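Local coordinates for protein 16S rRNA (adenine(1408)-N(1))-methyltransferase (PDB 4X1O) that probably transfers a methyl group from S-adenosyl-L-methionine to N1 of adenine 1408 in 16S ribosomal RNA, a modification linked to aminoglycoside resistance, at residues G55-Y63 against R83-A91; L117-M128 against A150-S161. All blocks are in the same frame, centred on the assembly; numbering follows the deposited sequence.

Contact 1 of 2, residues G55-Y63 against R83-A91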
ATOM      1  N   GLY A  55      -2.148  -3.276   0.627  1.00 29.89           N
ATOM      2  CA  GLY A  55      -2.518  -3.826  -0.665  1.00 34.44           C
ATOM      3  C   GLY A  55      -1.241  -4.014  -1.469  1.00 38.69           C
ATOM      4  O   GLY A  55      -0.513  -3.060  -1.734  1.00 40.54           O
ATOM      5  N   THR A  56      -0.949  -5.248  -1.850  1.00 32.80           N
ATOM      6  CA  THR A  56       0.358  -5.547  -2.425  1.00 29.10           C
ATOM      7  C   THR A  56       0.267  -6.183  -3.809  1.00 33.02           C
ATOM      8  O   THR A  56       1.253  -6.221  -4.540  1.00 30.33           O
ATOM      9  CB  THR A  56       1.148  -6.486  -1.512  1.00 38.17           C
ATOM     10  OG1 THR A  56       0.372  -7.664  -1.267  1.00 38.59           O
ATOM     11  CG2 THR A  56       1.443  -5.807  -0.185  1.00 39.63           C
ATOM     12  N   GLY A  57      -0.915  -6.669  -4.174  1.00 34.35           N
ATOM     13  CA  GLY A  57      -1.025  -7.512  -5.353  1.00 35.67           C
ATOM     14  C   GLY A  57      -0.194  -8.753  -5.089  1.00 35.80           C
ATOM     15  O   GLY A  57      -0.335  -9.368  -4.033  1.00 36.23           O
ATOM     16  N   ASP A  58       0.696  -9.114  -6.011  1.00 30.48           N
ATOM     17  CA  ASP A  58       1.557 -10.265  -5.758  1.00 32.27           C
ATOM     18  C   ASP A  58       2.805  -9.839  -4.989  1.00 28.49           C
ATOM     19  O   ASP A  58       3.706 -10.649  -4.747  1.00 28.78           O
ATOM     20  CB  ASP A  58       1.931 -11.000  -7.060  1.00 38.71           C
ATOM     21  CG  ASP A  58       2.730 -10.148  -8.043  1.00 42.09           C
ATOM     22  OD1 ASP A  58       3.231  -9.058  -7.685  1.00 39.08           O
ATOM     23  OD2 ASP A  58       2.873 -10.600  -9.203  1.00 43.41           O
ATOM     24  N   ALA A  59       2.826  -8.560  -4.611  1.00 24.88           N
ATOM     25  CA  ALA A  59       3.860  -7.953  -3.781  1.00 24.58           C
ATOM     26  C   ALA A  59       5.230  -7.862  -4.451  1.00 22.47           C
ATOM     27  O   ALA A  59       6.221  -7.626  -3.774  1.00 23.69           O
ATOM     28  CB  ALA A  59       3.980  -8.686  -2.451  1.00 25.81           C
ATOM     29  N   ARG A  60       5.285  -8.003  -5.774  1.00 23.18           N
ATOM     30  CA  ARG A  60       6.532  -7.754  -6.487  1.00 21.73           C
ATOM     31  C   ARG A  60       6.949  -6.290  -6.329  1.00 19.60           C
ATOM     32  O   ARG A  60       8.129  -5.979  -6.306  1.00 22.21           O
ATOM     33  CB  ARG A  60       6.416  -8.114  -7.979  1.00 23.25           C
ATOM     34  CG  ARG A  60       7.758  -8.022  -8.700  1.00 23.37           C
ATOM     35  CD  ARG A  60       7.696  -8.396 -10.179  1.00 28.03           C
ATOM     36  NE  ARG A  60       9.037  -8.411 -10.759  1.00 28.80           N
ATOM     37  CZ  ARG A  60       9.320  -8.714 -12.025  1.00 32.51           C
ATOM     38  NH1 ARG A  60       8.356  -9.022 -12.889  1.00 29.60           N
ATOM     39  NH2 ARG A  60      10.586  -8.716 -12.431  1.00 32.87           N
ATOM     40  N   THR A  61       5.977  -5.379  -6.225  1.00 21.45           N
ATOM     41  CA  THR A  61       6.339  -3.970  -6.091  1.00 22.08           C
ATOM     42  C   THR A  61       7.053  -3.714  -4.756  1.00 18.73           C
ATOM     43  O   THR A  61       8.064  -3.009  -4.709  1.00 19.07           O
ATOM     44  CB  THR A  61       5.093  -3.074  -6.227  1.00 24.42           C
ATOM     45  OG1 THR A  61       4.466  -3.362  -7.478  1.00 29.66           O
ATOM     46  CG2 THR A  61       5.474  -1.605  -6.188  1.00 30.20           C
ATOM     47  N   ALA A  62       6.537  -4.312  -3.689  1.00 20.37           N
ATOM     48  CA  ALA A  62       7.157  -4.231  -2.368  1.00 22.81           C
ATOM     49  C   ALA A  62       8.543  -4.856  -2.385  1.00 19.42           C
ATOM     50  O   ALA A  62       9.487  -4.325  -1.806  1.00 17.96           O
ATOM     51  CB  ALA A  62       6.286  -4.916  -1.329  1.00 22.55           C
ATOM     52  N   TYR A  63       8.654  -5.992  -3.058  1.00 16.07           N
ATOM     53  CA  TYR A  63       9.942  -6.674  -3.181  1.00 17.93           C
ATOM     54  C   TYR A  63      10.980  -5.782  -3.858  1.00 17.44           C
ATOM     55  O   TYR A  63      12.098  -5.668  -3.383  1.00 17.05           O
ATOM     56  CB  TYR A  63       9.758  -7.964  -3.967  1.00 19.77           C
ATOM     57  CG  TYR A  63      11.043  -8.669  -4.338  1.00 20.61           C
ATOM     58  CD1 TYR A  63      11.739  -9.424  -3.402  1.00 21.36           C
ATOM     59  CD2 TYR A  63      11.552  -8.594  -5.631  1.00 23.77           C
ATOM     60  CE1 TYR A  63      12.919 -10.090  -3.750  1.00 22.74           C
ATOM     61  CE2 TYR A  63      12.728  -9.246  -5.987  1.00 30.94           C
ATOM     62  CZ  TYR A  63      13.407  -9.989  -5.046  1.00 29.89           C
ATOM     63  OH  TYR A  63      14.574 -10.634  -5.417  1.00 31.71           O
ATOM     64  N   ARG A  83      -1.486 -14.937  -2.697  1.00 38.69           N
ATOM     65  CA  ARG A  83      -1.044 -14.252  -3.901  1.00 34.41           C
ATOM     66  C   ARG A  83       0.409 -13.795  -3.794  1.00 30.17           C
ATOM     67  O   ARG A  83       1.072 -13.546  -4.800  1.00 37.51           O
ATOM     68  CB  ARG A  83      -1.946 -13.045  -4.186  1.00 33.02           C
ATOM     69  CG  ARG A  83      -3.340 -13.430  -4.671  1.00 48.30           C
ATOM     70  CD  ARG A  83      -4.292 -12.238  -4.673  1.00 63.11           C
ATOM     71  NE  ARG A  83      -4.037 -11.313  -5.774  1.00 72.70           N
ATOM     72  CZ  ARG A  83      -4.072  -9.988  -5.661  1.00 76.52           C
ATOM     73  NH1 ARG A  83      -4.351  -9.429  -4.492  1.00 78.75           N
ATOM     74  NH2 ARG A  83      -3.828  -9.223  -6.716  1.00 78.07           N
ATOM     75  N   MET A  84       0.889 -13.659  -2.568  1.00 31.55           N
ATOM     76  CA  MET A  84       2.213 -13.106  -2.338  1.00 27.77           C
ATOM     77  C   MET A  84       3.291 -14.180  -2.208  1.00 29.44           C
ATOM     78  O   MET A  84       4.449 -13.848  -1.991  1.00 31.16           O
ATOM     79  CB  MET A  84       2.219 -12.241  -1.078  1.00 27.43           C
ATOM     80  CG  MET A  84       1.327 -11.005  -1.154  1.00 28.27           C
ATOM     81  SD  MET A  84       1.511  -9.977   0.326  1.00 37.79           S
ATOM     82  CE  MET A  84       0.693 -10.992   1.555  1.00 40.15           C
ATOM     83  N   THR A  85       2.917 -15.453  -2.341  1.00 35.78           N
ATOM     84  CA  THR A  85       3.833 -16.542  -2.000  1.00 37.77           C
ATOM     85  C   THR A  85       5.095 -16.586  -2.855  1.00 34.35           C
ATOM     86  O   THR A  85       6.171 -16.856  -2.330  1.00 33.57           O
ATOM     87  CB  THR A  85       3.138 -17.916  -2.082  1.00 41.83           C
ATOM     88  OG1 THR A  85       2.510 -18.072  -3.360  1.00 44.72           O
ATOM     89  CG2 THR A  85       2.097 -18.036  -0.988  1.00 39.78           C
ATOM     90  N   GLU A  86       4.968 -16.324  -4.153  1.00 32.28           N
ATOM     91  CA  GLU A  86       6.134 -16.276  -5.037  1.00 35.41           C
ATOM     92  C   GLU A  86       7.135 -15.212  -4.595  1.00 30.58           C
ATOM     93  O   GLU A  86       8.345 -15.433  -4.608  1.00 29.73           O
ATOM     94  CB  GLU A  86       5.704 -16.013  -6.479  1.00 40.05           C
ATOM     95  CG  GLU A  86       6.858 -15.872  -7.449  1.00 50.36           C
ATOM     96  CD  GLU A  86       6.409 -15.916  -8.898  1.00 60.65           C
ATOM     97  OE1 GLU A  86       5.227 -16.225  -9.150  1.00 64.24           O
ATOM     98  OE2 GLU A  86       7.240 -15.637  -9.787  1.00 64.69           O
ATOM     99  N   THR A  87       6.624 -14.049  -4.210  1.00 26.13           N
ATOM    100  CA  THR A  87       7.481 -12.998  -3.696  1.00 23.64           C
ATOM    101  C   THR A  87       8.156 -13.462  -2.413  1.00 26.43           C
ATOM    102  O   THR A  87       9.346 -13.251  -2.216  1.00 23.63           O
ATOM    103  CB  THR A  87       6.687 -11.700  -3.424  1.00 23.21           C
ATOM    104  OG1 THR A  87       6.288 -11.131  -4.671  1.00 28.36           O
ATOM    105  CG2 THR A  87       7.554 -10.692  -2.675  1.00 23.57           C
ATOM    106  N   ALA A  88       7.386 -14.091  -1.537  1.00 24.11           N
ATOM    107  CA  ALA A  88       7.922 -14.534  -0.258  1.00 26.57           C
ATOM    108  C   ALA A  88       9.010 -15.592  -0.442  1.00 28.47           C
ATOM    109  O   ALA A  88      10.019 -15.571   0.268  1.00 25.72           O
ATOM    110  CB  ALA A  88       6.806 -15.074   0.628  1.00 28.08           C
ATOM    111  N   VAL A  89       8.808 -16.498  -1.394  1.00 25.66           N
ATOM    112  CA  VAL A  89       9.804 -17.541  -1.678  1.00 27.70           C
ATOM    113  C   VAL A  89      11.110 -16.908  -2.169  1.00 26.17           C
ATOM    114  O   VAL A  89      12.206 -17.270  -1.718  1.00 26.48           O
ATOM    115  CB  VAL A  89       9.284 -18.559  -2.718  1.00 31.15           C
ATOM    116  CG1 VAL A  89      10.413 -19.441  -3.229  1.00 33.37           C
ATOM    117  CG2 VAL A  89       8.174 -19.423  -2.120  1.00 33.18           C
ATOM    118  N   ARG A  90      10.983 -15.937  -3.068  1.00 26.48           N
ATOM    119  CA  ARG A  90      12.141 -15.231  -3.607  1.00 26.54           C
ATOM    120  C   ARG A  90      12.852 -14.429  -2.522  1.00 26.81           C
ATOM    121  O   ARG A  90      14.083 -14.391  -2.472  1.00 26.84           O
ATOM    122  CB  ARG A  90      11.711 -14.323  -4.763  1.00 29.81           C
ATOM    123  CG  ARG A  90      11.302 -15.112  -6.012  1.00 42.19           C
ATOM    124  CD  ARG A  90      10.937 -14.177  -7.150  1.00 43.58           C
ATOM    125  NE  ARG A  90      11.415 -14.643  -8.452  1.00 44.81           N
ATOM    126  CZ  ARG A  90      10.626 -15.042  -9.440  1.00 54.44           C
ATOM    127  NH1 ARG A  90       9.316 -15.042  -9.279  1.00 62.70           N
ATOM    128  NH2 ARG A  90      11.145 -15.437 -10.593  1.00 56.34           N
ATOM    129  N   ALA A  91      12.075 -13.805  -1.640  1.00 24.41           N
ATOM    130  CA  ALA A  91      12.646 -12.926  -0.627  1.00 21.81           C
ATOM    131  C   ALA A  91      13.393 -13.697   0.469  1.00 27.64           C
ATOM    132  O   ALA A  91      14.265 -13.137   1.135  1.00 24.67           O
ATOM    133  CB  ALA A  91      11.540 -12.041  -0.017  1.00 20.38           C
TER
HETATM  134  O   HOH W   1       3.986 -13.301  -5.416  1.00 28.74           O
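At the edge of the S-adenosyl-L-methionine pocket, the turn T56-A59 before helix 60-68 meets the start of helix 85-91 through D58 and T87. T87 OG1 donates to D58 O at 2.6 Å, tilted 22° from the carbonyl plane, and also takes the indole N-H of W220. With chi1 at -70°, OG1 sits beside its own backbone N, while CG2 is turned to Y63 CB, 3.7 Å away. Water 1 donates to D58 O and R83 O and accepts from T87 N, so two donors grip D58 O. The turn is type II' and belongs to the glycine-bearing loop after strand 49-54, the first strand of the Rossmann-like sheet; T61 and R83 are both seen to bind the cosubstrate. D58 OD1 closes an Asx turn by accepting from R60 N at 3.0 Å, whereas D58 OD2 is held by W220 N and S219 OG, tying W220 to both segments. M84 packs against the turn: its SD lies 3.0 Å from T56 OG1, the two side chains crossing at about a right angle, and its CG is 3.8 Å from A59 CB. One face of the R83 guanidinium lies over G57 C, offset toward the rim, with NH2 3.6 Å from G57 CA.

Contact 2 of 2, residues L117-M128 against A150-S161; sequences LHGVADEVMVLM and AVAKPGAPLEIS
K153 runs along the loop before strand 123-127, beside the place where two neighbouring parallel strands of the Rossmann-like sheet begin. Its CB is 3.4 Å from A121 O, the carbonyl that also accepts a nearly straight bond from K153 N. CG comes within 3.3 Å of G119 O, and CD and CE pass D122 OD1, CE also nearing V120 O. NZ ends in a salt bridge to D122 OD1 at 3.1 Å, on the syn side but 29° out of the carboxylate plane. All torsions beyond CG are near 180°, and this extended chain lies alongside D122, pointing the same way; D122 OD2 is taken by I50 N, and water 2 donates to it too.

Strands 123-127 and 157-161 then run almost exactly parallel, their axes 4.8 Å apart. V124 and V126 alternate as donor and acceptor with P157, E159 and S161, and M128 N continues the ladder to S161 O. On one face V124 forms an apolar cluster: CG1 packs on L158 CD1, and CG2 meets both V151 CG2 and A152 CB, crossing the V151 side chain at about a right angle. V151 and A152 reach this face from the connection between helix 142-151 and strand 157-163.

On the other face two acids approach each other. E123, extended beyond CG, crosses the E159 side chain at about a right angle, its OE1 in a salt bridge with R49 NE, while E159 is bent at chi2 (115°). The carboxylate planes stand 51° apart. E123 OE2 lies 2.7 Å from E159 OE1 and 2.8 Å from E159 OE2, so one acid probably holds a proton. M125 CG comes within 3.5 Å of E159 OE1.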
ATOM      1  N   LEU A 117       1.135  -3.426  14.377  1.00 23.87           N
ATOM      2  CA  LEU A 117       1.356  -2.491  13.270  1.00 21.03           C
ATOM      3  C   LEU A 117       0.978  -1.049  13.579  1.00 23.77           C
ATOM      4  O   LEU A 117       1.139  -0.187  12.725  1.00 20.76           O
ATOM      5  CB  LEU A 117       0.575  -2.921  12.031  1.00 27.72           C
ATOM      6  CG  LEU A 117       1.069  -4.183  11.338  1.00 31.79           C
ATOM      7  CD1 LEU A 117       0.213  -4.461  10.121  1.00 33.89           C
ATOM      8  CD2 LEU A 117       2.520  -3.998  10.943  1.00 34.68           C
ATOM      9  N   HIS A 118       0.460  -0.785  14.773  1.00 23.16           N
ATOM     10  CA  HIS A 118       0.059   0.581  15.096  1.00 24.96           C
ATOM     11  C   HIS A 118       1.270   1.498  15.239  1.00 21.67           C
ATOM     12  O   HIS A 118       2.207   1.198  15.976  1.00 24.20           O
ATOM     13  CB  HIS A 118      -0.774   0.604  16.376  1.00 32.06           C
ATOM     14  CG  HIS A 118      -2.214   0.244  16.171  1.00 48.32           C
ATOM     15  ND1 HIS A 118      -3.228   1.177  16.233  1.00 58.34           N
ATOM     16  CD2 HIS A 118      -2.808  -0.936  15.883  1.00 51.02           C
ATOM     17  CE1 HIS A 118      -4.385   0.580  16.007  1.00 56.97           C
ATOM     18  NE2 HIS A 118      -4.158  -0.701  15.787  1.00 49.74           N
ATOM     19  N   GLY A 119       1.245   2.609  14.509  1.00 20.99           N
ATOM     20  CA  GLY A 119       2.206   3.678  14.679  1.00 23.99           C
ATOM     21  C   GLY A 119       3.602   3.311  14.243  1.00 25.05           C
ATOM     22  O   GLY A 119       4.575   3.853  14.764  1.00 26.44           O
ATOM     23  N   VAL A 120       3.718   2.394  13.290  1.00 20.23           N
ATOM     24  CA  VAL A 120       5.056   1.944  12.907  1.00 23.79           C
ATOM     25  C   VAL A 120       5.592   2.628  11.650  1.00 21.03           C
ATOM     26  O   VAL A 120       6.803   2.692  11.452  1.00 21.28           O
ATOM     27  CB  VAL A 120       5.104   0.420  12.686  1.00 21.18           C
ATOM     28  CG1 VAL A 120       4.692  -0.346  13.971  1.00 21.95           C
ATOM     29  CG2 VAL A 120       4.263  -0.004  11.488  1.00 20.59           C
ATOM     30  N   ALA A 121       4.709   3.147  10.809  1.00 16.03           N
ATOM     31  CA  ALA A 121       5.137   3.511   9.454  1.00 14.76           C
ATOM     32  C   ALA A 121       5.640   4.954   9.343  1.00 18.28           C
ATOM     33  O   ALA A 121       4.984   5.889   9.811  1.00 18.27           O
ATOM     34  CB  ALA A 121       4.002   3.279   8.479  1.00 16.58           C
ATOM     35  N   ASP A 122       6.807   5.128   8.719  1.00 16.96           N
ATOM     36  CA  ASP A 122       7.276   6.454   8.318  1.00 16.27           C
ATOM     37  C   ASP A 122       6.605   6.928   7.040  1.00 18.09           C
ATOM     38  O   ASP A 122       6.654   8.111   6.707  1.00 17.31           O
ATOM     39  CB  ASP A 122       8.789   6.447   8.100  1.00 16.30           C
ATOM     40  CG  ASP A 122       9.561   6.186   9.373  1.00 25.44           C
ATOM     41  OD1 ASP A 122       9.372   6.938  10.352  1.00 31.06           O
ATOM     42  OD2 ASP A 122      10.355   5.231   9.386  1.00 23.34           O
ATOM     43  N   GLU A 123       6.023   6.000   6.300  1.00 15.83           N
ATOM     44  CA  GLU A 123       5.367   6.305   5.031  1.00 13.85           C
ATOM     45  C   GLU A 123       4.395   5.202   4.726  1.00 14.95           C
ATOM     46  O   GLU A 123       4.706   4.033   4.952  1.00 17.69           O
ATOM     47  CB  GLU A 123       6.395   6.431   3.909  1.00 22.31           C
ATOM     48  CG  GLU A 123       5.830   6.769   2.558  1.00 29.68           C
ATOM     49  CD  GLU A 123       6.943   7.051   1.553  1.00 49.04           C
ATOM     50  OE1 GLU A 123       8.118   6.745   1.856  1.00 53.33           O
ATOM     51  OE2 GLU A 123       6.652   7.587   0.470  1.00 55.36           O
ATOM     52  N   VAL A 124       3.216   5.561   4.222  1.00 13.12           N
ATOM     53  CA  VAL A 124       2.207   4.561   3.892  1.00 15.34           C
ATOM     54  C   VAL A 124       1.895   4.691   2.422  1.00 21.08           C
ATOM     55  O   VAL A 124       1.649   5.792   1.935  1.00 17.87           O
ATOM     56  CB  VAL A 124       0.933   4.738   4.726  1.00 15.16           C
ATOM     57  CG1 VAL A 124      -0.143   3.729   4.300  1.00 15.29           C
ATOM     58  CG2 VAL A 124       1.273   4.642   6.224  1.00 15.93           C
ATOM     59  N   MET A 125       1.930   3.586   1.696  1.00 13.52           N
ATOM     60  CA  MET A 125       1.650   3.646   0.267  1.00 16.90           C
ATOM     61  C   MET A 125       0.489   2.746  -0.072  1.00 19.94           C
ATOM     62  O   MET A 125       0.472   1.576   0.322  1.00 17.13           O
ATOM     63  CB  MET A 125       2.878   3.232  -0.563  1.00 16.16           C
ATOM     64  CG  MET A 125       4.035   4.224  -0.493  1.00 19.66           C
ATOM     65  SD  MET A 125       5.305   3.700  -1.686  1.00 32.66           S
ATOM     66  CE  MET A 125       5.033   4.884  -3.004  1.00 93.73           C
ATOM     67  N   VAL A 126      -0.481   3.292  -0.802  1.00 12.08           N
ATOM     68  CA  VAL A 126      -1.597   2.491  -1.299  1.00 15.49           C
ATOM     69  C   VAL A 126      -1.523   2.494  -2.811  1.00 18.09           C
ATOM     70  O   VAL A 126      -1.943   3.444  -3.455  1.00 19.87           O
ATOM     71  CB  VAL A 126      -2.949   3.047  -0.807  1.00 17.88           C
ATOM     72  CG1 VAL A 126      -4.119   2.232  -1.364  1.00 18.25           C
ATOM     73  CG2 VAL A 126      -2.988   3.078   0.724  1.00 20.03           C
ATOM     74  N   LEU A 127      -0.947   1.446  -3.391  1.00 15.65           N
ATOM     75  CA  LEU A 127      -0.672   1.469  -4.817  1.00 16.44           C
ATOM     76  C   LEU A 127      -1.598   0.514  -5.568  1.00 20.12           C
ATOM     77  O   LEU A 127      -1.668  -0.680  -5.257  1.00 21.32           O
ATOM     78  CB  LEU A 127       0.801   1.114  -5.076  1.00 21.15           C
ATOM     79  CG  LEU A 127       1.849   1.886  -4.263  1.00 25.56           C
ATOM     80  CD1 LEU A 127       3.256   1.390  -4.601  1.00 25.84           C
ATOM     81  CD2 LEU A 127       1.736   3.398  -4.490  1.00 30.40           C
ATOM     82  N   MET A 128      -2.325   1.037  -6.551  1.00 22.96           N
ATOM     83  CA  MET A 128      -3.254   0.192  -7.320  1.00 24.47           C
ATOM     84  C   MET A 128      -4.172  -0.683  -6.443  1.00 21.92           C
ATOM     85  O   MET A 128      -4.193  -1.908  -6.574  1.00 23.16           O
ATOM     86  CB  MET A 128      -2.472  -0.715  -8.275  1.00 25.32           C
ATOM     87  CG  MET A 128      -1.682   0.037  -9.337  1.00 36.46           C
ATOM     88  SD  MET A 128      -2.755   0.761 -10.593  1.00123.42           S
ATOM     89  CE  MET A 128      -3.501  -0.719 -11.273  1.00 70.33           C
ATOM     90  N   ALA A 150      -3.965   4.438  11.444  1.00 17.11           N
ATOM     91  CA  ALA A 150      -3.495   3.677  12.599  1.00 18.11           C
ATOM     92  C   ALA A 150      -2.063   3.175  12.443  1.00 18.74           C
ATOM     93  O   ALA A 150      -1.324   3.128  13.426  1.00 20.03           O
ATOM     94  CB  ALA A 150      -4.418   2.503  12.870  1.00 16.91           C
ATOM     95  N   VAL A 151      -1.665   2.795  11.231  1.00 17.64           N
ATOM     96  CA  VAL A 151      -0.314   2.216  11.075  1.00 16.24           C
ATOM     97  C   VAL A 151       0.750   3.303  10.958  1.00 16.36           C
ATOM     98  O   VAL A 151       1.939   3.033  11.009  1.00 17.54           O
ATOM     99  CB  VAL A 151      -0.218   1.261   9.854  1.00 17.90           C
ATOM    100  CG1 VAL A 151      -1.256   0.166   9.961  1.00 21.10           C
ATOM    101  CG2 VAL A 151      -0.334   2.017   8.529  1.00 22.77           C
ATOM    102  N   ALA A 152       0.321   4.553  10.814  1.00 16.83           N
ATOM    103  CA  ALA A 152       1.261   5.648  10.552  1.00 16.44           C
ATOM    104  C   ALA A 152       1.791   6.353  11.800  1.00 17.31           C
ATOM    105  O   ALA A 152       1.046   6.551  12.766  1.00 19.66           O
ATOM    106  CB  ALA A 152       0.583   6.686   9.637  1.00 14.62           C
ATOM    107  N   LYS A 153       3.063   6.771  11.748  1.00 15.32           N
ATOM    108  CA  LYS A 153       3.622   7.712  12.706  1.00 16.38           C
ATOM    109  C   LYS A 153       3.110   9.105  12.370  1.00 20.13           C
ATOM    110  O   LYS A 153       2.832   9.400  11.208  1.00 20.13           O
ATOM    111  CB  LYS A 153       5.149   7.735  12.662  1.00 21.78           C
ATOM    112  CG  LYS A 153       5.835   6.462  13.086  1.00 30.04           C
ATOM    113  CD  LYS A 153       7.320   6.645  12.886  1.00 32.12           C
ATOM    114  CE  LYS A 153       8.113   5.437  13.319  1.00 38.56           C
ATOM    115  NZ  LYS A 153       9.556   5.784  13.270  1.00 41.27           N
ATOM    116  N   PRO A 154       3.004   9.978  13.377  1.00 21.74           N
ATOM    117  CA  PRO A 154       2.656  11.363  13.029  1.00 20.68           C
ATOM    118  C   PRO A 154       3.648  11.950  12.031  1.00 21.01           C
ATOM    119  O   PRO A 154       4.858  11.735  12.169  1.00 19.56           O
ATOM    120  CB  PRO A 154       2.721  12.104  14.376  1.00 25.14           C
ATOM    121  CG  PRO A 154       2.524  11.031  15.405  1.00 28.84           C
ATOM    122  CD  PRO A 154       3.163   9.783  14.830  1.00 27.20           C
ATOM    123  N   GLY A 155       3.138  12.654  11.023  1.00 18.45           N
ATOM    124  CA  GLY A 155       3.982  13.269  10.017  1.00 18.14           C
ATOM    125  C   GLY A 155       4.274  12.368   8.823  1.00 20.11           C
ATOM    126  O   GLY A 155       4.820  12.817   7.825  1.00 22.48           O
ATOM    127  N   ALA A 156       3.935  11.086   8.924  1.00 13.39           N
ATOM    128  CA  ALA A 156       4.141  10.176   7.799  1.00 14.35           C
ATOM    129  C   ALA A 156       3.300  10.558   6.594  1.00 14.48           C
ATOM    130  O   ALA A 156       2.113  10.834   6.744  1.00 15.80           O
ATOM    131  CB  ALA A 156       3.807   8.721   8.219  1.00 16.64           C
ATOM    132  N   PRO A 157       3.900  10.551   5.397  1.00 15.68           N
ATOM    133  CA  PRO A 157       3.103  10.772   4.188  1.00 18.18           C
ATOM    134  C   PRO A 157       2.291   9.540   3.827  1.00 20.67           C
ATOM    135  O   PRO A 157       2.698   8.398   4.080  1.00 19.81           O
ATOM    136  CB  PRO A 157       4.146  11.051   3.096  1.00 21.88           C
ATOM    137  CG  PRO A 157       5.473  11.026   3.762  1.00 27.83           C
ATOM    138  CD  PRO A 157       5.329  10.371   5.095  1.00 18.27           C
ATOM    139  N   LEU A 158       1.117   9.793   3.268  1.00 15.56           N
ATOM    140  CA  LEU A 158       0.322   8.755   2.654  1.00 16.24           C
ATOM    141  C   LEU A 158       0.295   9.036   1.169  1.00 18.43           C
ATOM    142  O   LEU A 158       0.038  10.158   0.759  1.00 17.73           O
ATOM    143  CB  LEU A 158      -1.081   8.719   3.222  1.00 17.20           C
ATOM    144  CG  LEU A 158      -2.128   7.949   2.413  1.00 18.99           C
ATOM    145  CD1 LEU A 158      -1.958   6.436   2.539  1.00 21.32           C
ATOM    146  CD2 LEU A 158      -3.508   8.372   2.874  1.00 22.88           C
ATOM    147  N   GLU A 159       0.593   8.033   0.357  1.00 14.53           N
ATOM    148  CA  GLU A 159       0.557   8.224  -1.092  1.00 13.48           C
ATOM    149  C   GLU A 159      -0.414   7.201  -1.633  1.00 20.35           C
ATOM    150  O   GLU A 159      -0.249   6.012  -1.388  1.00 20.28           O
ATOM    151  CB  GLU A 159       1.931   8.042  -1.733  1.00 24.43           C
ATOM    152  CG  GLU A 159       2.885   9.201  -1.509  1.00 48.58           C
ATOM    153  CD  GLU A 159       4.079   8.801  -0.674  1.00 76.03           C
ATOM    154  OE1 GLU A 159       4.065   7.677  -0.129  1.00 82.68           O
ATOM    155  OE2 GLU A 159       5.031   9.606  -0.568  1.00 85.85           O
ATOM    156  N   ILE A 160      -1.449   7.663  -2.329  1.00 15.10           N
ATOM    157  CA  ILE A 160      -2.423   6.759  -2.924  1.00 14.91           C
ATOM    158  C   ILE A 160      -2.318   6.905  -4.428  1.00 18.60           C
ATOM    159  O   ILE A 160      -2.260   8.025  -4.937  1.00 18.43           O
ATOM    160  CB  ILE A 160      -3.855   7.066  -2.467  1.00 17.96           C
ATOM    161  CG1 ILE A 160      -3.989   6.905  -0.954  1.00 19.84           C
ATOM    162  CG2 ILE A 160      -4.861   6.172  -3.187  1.00 16.40           C
ATOM    163  CD1 ILE A 160      -5.315   7.455  -0.435  1.00 21.45           C
ATOM    164  N   SER A 161      -2.271   5.783  -5.135  1.00 16.89           N
ATOM    165  CA  SER A 161      -2.145   5.810  -6.589  1.00 16.86           C
ATOM    166  C   SER A 161      -3.202   4.908  -7.170  1.00 21.96           C
ATOM    167  O   SER A 161      -3.176   3.685  -6.966  1.00 23.21           O
ATOM    168  CB  SER A 161      -0.750   5.353  -7.046  1.00 21.65           C
ATOM    169  OG  SER A 161       0.239   6.332  -6.772  1.00 25.76           O
TER
HETATM  170  O   HOH W   2      12.230   4.903  11.508  1.00 46.48           O

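Both segments of contact 1 come before either segment of contact 2, and the contact centres lie about 19 Å apart. Contact 2 is a strand pair within the seven-stranded mixed sheet, where strand 49-54 stands next to 123-127, followed by 157-163; contact 1 is a loop-and-helix joint just past the C-terminal end of strand 49-54. That end of the sheet is also where strand 123-127 leads into M128. The contacts touch directly where T61 CG2 packs 4.1 Å from L127 CD1. T61 binds S-adenosyl-L-methionine, and the M128 side chain lies about 4 Å from that of S217, seen to bind S-adenosyl-L-homocysteine, so contact 2 reaches the cosubstrate pocket that contact 1 borders.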